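Local coordinates for Serine/threonine-protein kinase pelle (PDB 1D2Z), which relays Toll receptor signals that set embryonic dorsoventral polarity in Drosophila, as a serine/threonine kinase recruited to the plasma membrane by Tube, whose death domain binds its own, at residues 45-50 with 66-71. Residues are numbered along the deposited sequence; the frame is centred on the assembly and turned at random.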
loop_
_atom_site.group_PDB
_atom_site.type_symbol
_atom_site.label_atom_id
_atom_site.label_comp_id
_atom_site.label_asym_id
_atom_site.label_seq_id
_atom_site.Cartn_x
_atom_site.Cartn_y
_atom_site.Cartn_z
ATOM N N PRO A 45 13.099 8.409 -0.538
ATOM C CA PRO A 45 13.677 9.236 0.523
ATOM C C PRO A 45 12.788 9.450 1.747
ATOM O O PRO A 45 13.261 9.360 2.875
ATOM C CB PRO A 45 13.980 10.551 -0.200
ATOM C CG PRO A 45 14.315 10.105 -1.570
ATOM C CD PRO A 45 13.226 9.086 -1.845
ATOM N N ASP A 46 11.506 9.721 1.529
ATOM C CA ASP A 46 10.595 9.947 2.641
ATOM C C ASP A 46 10.410 8.677 3.480
ATOM O O ASP A 46 10.254 8.753 4.701
ATOM C CB ASP A 46 9.243 10.443 2.134
ATOM C CG ASP A 46 8.597 11.423 3.086
ATOM O OD1 ASP A 46 7.863 10.979 3.998
ATOM O OD2 ASP A 46 8.837 12.643 2.929
ATOM N N GLN A 47 10.423 7.519 2.816
ATOM C CA GLN A 47 10.276 6.225 3.488
ATOM C C GLN A 47 11.533 5.921 4.308
ATOM O O GLN A 47 11.446 5.534 5.478
ATOM C CB GLN A 47 10.000 5.129 2.453
ATOM C CG GLN A 47 8.743 5.422 1.638
ATOM C CD GLN A 47 8.459 4.410 0.551
ATOM O OE1 GLN A 47 9.297 4.156 -0.322
ATOM N NE2 GLN A 47 7.247 3.860 0.565
ATOM N N VAL A 48 12.695 6.155 3.697
ATOM C CA VAL A 48 13.989 5.955 4.343
ATOM C C VAL A 48 14.082 6.841 5.587
ATOM O O VAL A 48 14.477 6.383 6.662
ATOM C CB VAL A 48 15.158 6.303 3.372
ATOM C CG1 VAL A 48 16.496 6.221 4.088
ATOM C CG2 VAL A 48 15.149 5.360 2.176
ATOM N N GLU A 49 13.679 8.102 5.442
ATOM C CA GLU A 49 13.713 9.049 6.551
ATOM C C GLU A 49 12.747 8.652 7.664
ATOM O O GLU A 49 13.042 8.841 8.840
ATOM C CB GLU A 49 13.399 10.468 6.060
ATOM C CG GLU A 49 13.502 11.549 7.140
ATOM C CD GLU A 49 14.832 11.524 7.888
ATOM O OE1 GLU A 49 15.891 11.332 7.244
ATOM O OE2 GLU A 49 14.814 11.702 9.126
ATOM N N GLN A 50 11.597 8.103 7.287
ATOM C CA GLN A 50 10.598 7.662 8.258
ATOM C C GLN A 50 11.205 6.551 9.125
ATOM O O GLN A 50 11.000 6.527 10.336
ATOM C CB GLN A 50 9.338 7.170 7.534
ATOM C CG GLN A 50 8.226 6.638 8.445
ATOM C CD GLN A 50 7.000 6.187 7.664
ATOM O OE1 GLN A 50 6.658 6.774 6.637
ATOM N NE2 GLN A 50 6.333 5.141 8.147
ATOM N N LEU A 66 9.460 -3.115 7.783
ATOM C CA LEU A 66 8.389 -4.069 7.482
ATOM C C LEU A 66 7.042 -3.356 7.381
ATOM O O LEU A 66 6.210 -3.725 6.561
ATOM C CB LEU A 66 8.306 -5.174 8.538
ATOM C CG LEU A 66 9.466 -6.171 8.623
ATOM C CD1 LEU A 66 9.165 -7.212 9.705
ATOM C CD2 LEU A 66 9.669 -6.850 7.278
ATOM N N ASN A 67 6.829 -2.352 8.232
ATOM C CA ASN A 67 5.583 -1.581 8.220
ATOM C C ASN A 67 5.393 -0.902 6.862
ATOM O O ASN A 67 4.299 -0.913 6.300
ATOM C CB ASN A 67 5.584 -0.516 9.328
ATOM C CG ASN A 67 5.260 -1.089 10.712
ATOM O OD1 ASN A 67 4.705 -2.177 10.837
ATOM N ND2 ASN A 67 5.604 -0.341 11.754
ATOM N N ILE A 68 6.473 -0.335 6.330
ATOM C CA ILE A 68 6.426 0.351 5.040
ATOM C C ILE A 68 6.370 -0.611 3.851
ATOM O O ILE A 68 5.412 -0.599 3.073
ATOM C CB ILE A 68 7.641 1.317 4.872
ATOM C CG1 ILE A 68 7.571 2.425 5.928
ATOM C CG2 ILE A 68 7.655 1.931 3.470
ATOM C CD1 ILE A 68 8.843 3.243 6.076
ATOM N N TRP A 69 7.392 -1.450 3.724
ATOM C CA TRP A 69 7.485 -2.390 2.610
ATOM C C TRP A 69 6.377 -3.450 2.622
ATOM O O TRP A 69 5.781 -3.744 1.586
ATOM C CB TRP A 69 8.874 -3.034 2.611
ATOM C CG TRP A 69 9.224 -3.759 1.354
ATOM C CD1 TRP A 69 9.270 -3.240 0.082
ATOM C CD2 TRP A 69 9.587 -5.135 1.240
ATOM N NE1 TRP A 69 9.638 -4.214 -0.812
ATOM C CE2 TRP A 69 9.840 -5.388 -0.131
ATOM C CE3 TRP A 69 9.724 -6.185 2.161
ATOM C CZ2 TRP A 69 10.225 -6.645 -0.599
ATOM C CZ3 TRP A 69 10.106 -7.437 1.692
ATOM C CH2 TRP A 69 10.349 -7.656 0.326
ATOM N N GLY A 70 6.077 -3.995 3.796
ATOM C CA GLY A 70 5.029 -4.998 3.885
ATOM C C GLY A 70 3.645 -4.374 3.890
ATOM O O GLY A 70 2.735 -4.848 3.217
ATOM N N GLY A 71 3.500 -3.282 4.631
ATOM C CA GLY A 71 2.220 -2.609 4.722
ATOM C C GLY A 71 1.690 -2.030 3.428
ATOM O O GLY A 71 0.666 -2.481 2.916
#
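Ile68 of helix 61-73 reaches between the side chains of Gln47 and Gln50, one turn apart on helix 45-56, and gives each a different branch. Its CG2 methyl meets the amide of Gln47, with NE2 of Gln47 3.5 Å from CG2 of Ile68, the two side chains meeting at a slant. The other branch, with CG1 anti to the carbonyl carbon (chi1 -64°), carries CD1 to within 3.5 Å of the backbone O of Gln47. Gln50, extended, comes from the opposite direction and lies alongside the CG1-CD1 branch, NE2 of Gln50 being 3.7 Å from CG1 of Ile68. A beta-branched residue can thus pack one branch against each glutamine, whose aliphatic reach ends in an amide satisfied by other groups: OE1 of Gln47 by Tyr44 N, just before helix 45-56, NE2 of Gln47 by Tyr73 OH and NE2 of Gln50 by OE2 of Glu64. An alanine in place of Gln50 would probably leave Glu64 without this amide partner and uncover one flank of Ile68. In this death-domain helix bundle, Asn29 of the Tube death domain packs on Ile68, and its OD1 forms a weak hydrogen bond with NE2 of Gln50. Between 45-50 and 66-71 the contact is therefore apolar packing against Ile68, while the amide ends join the same two helices by hydrogen bonds to Glu64 and Tyr73 of helix 61-73.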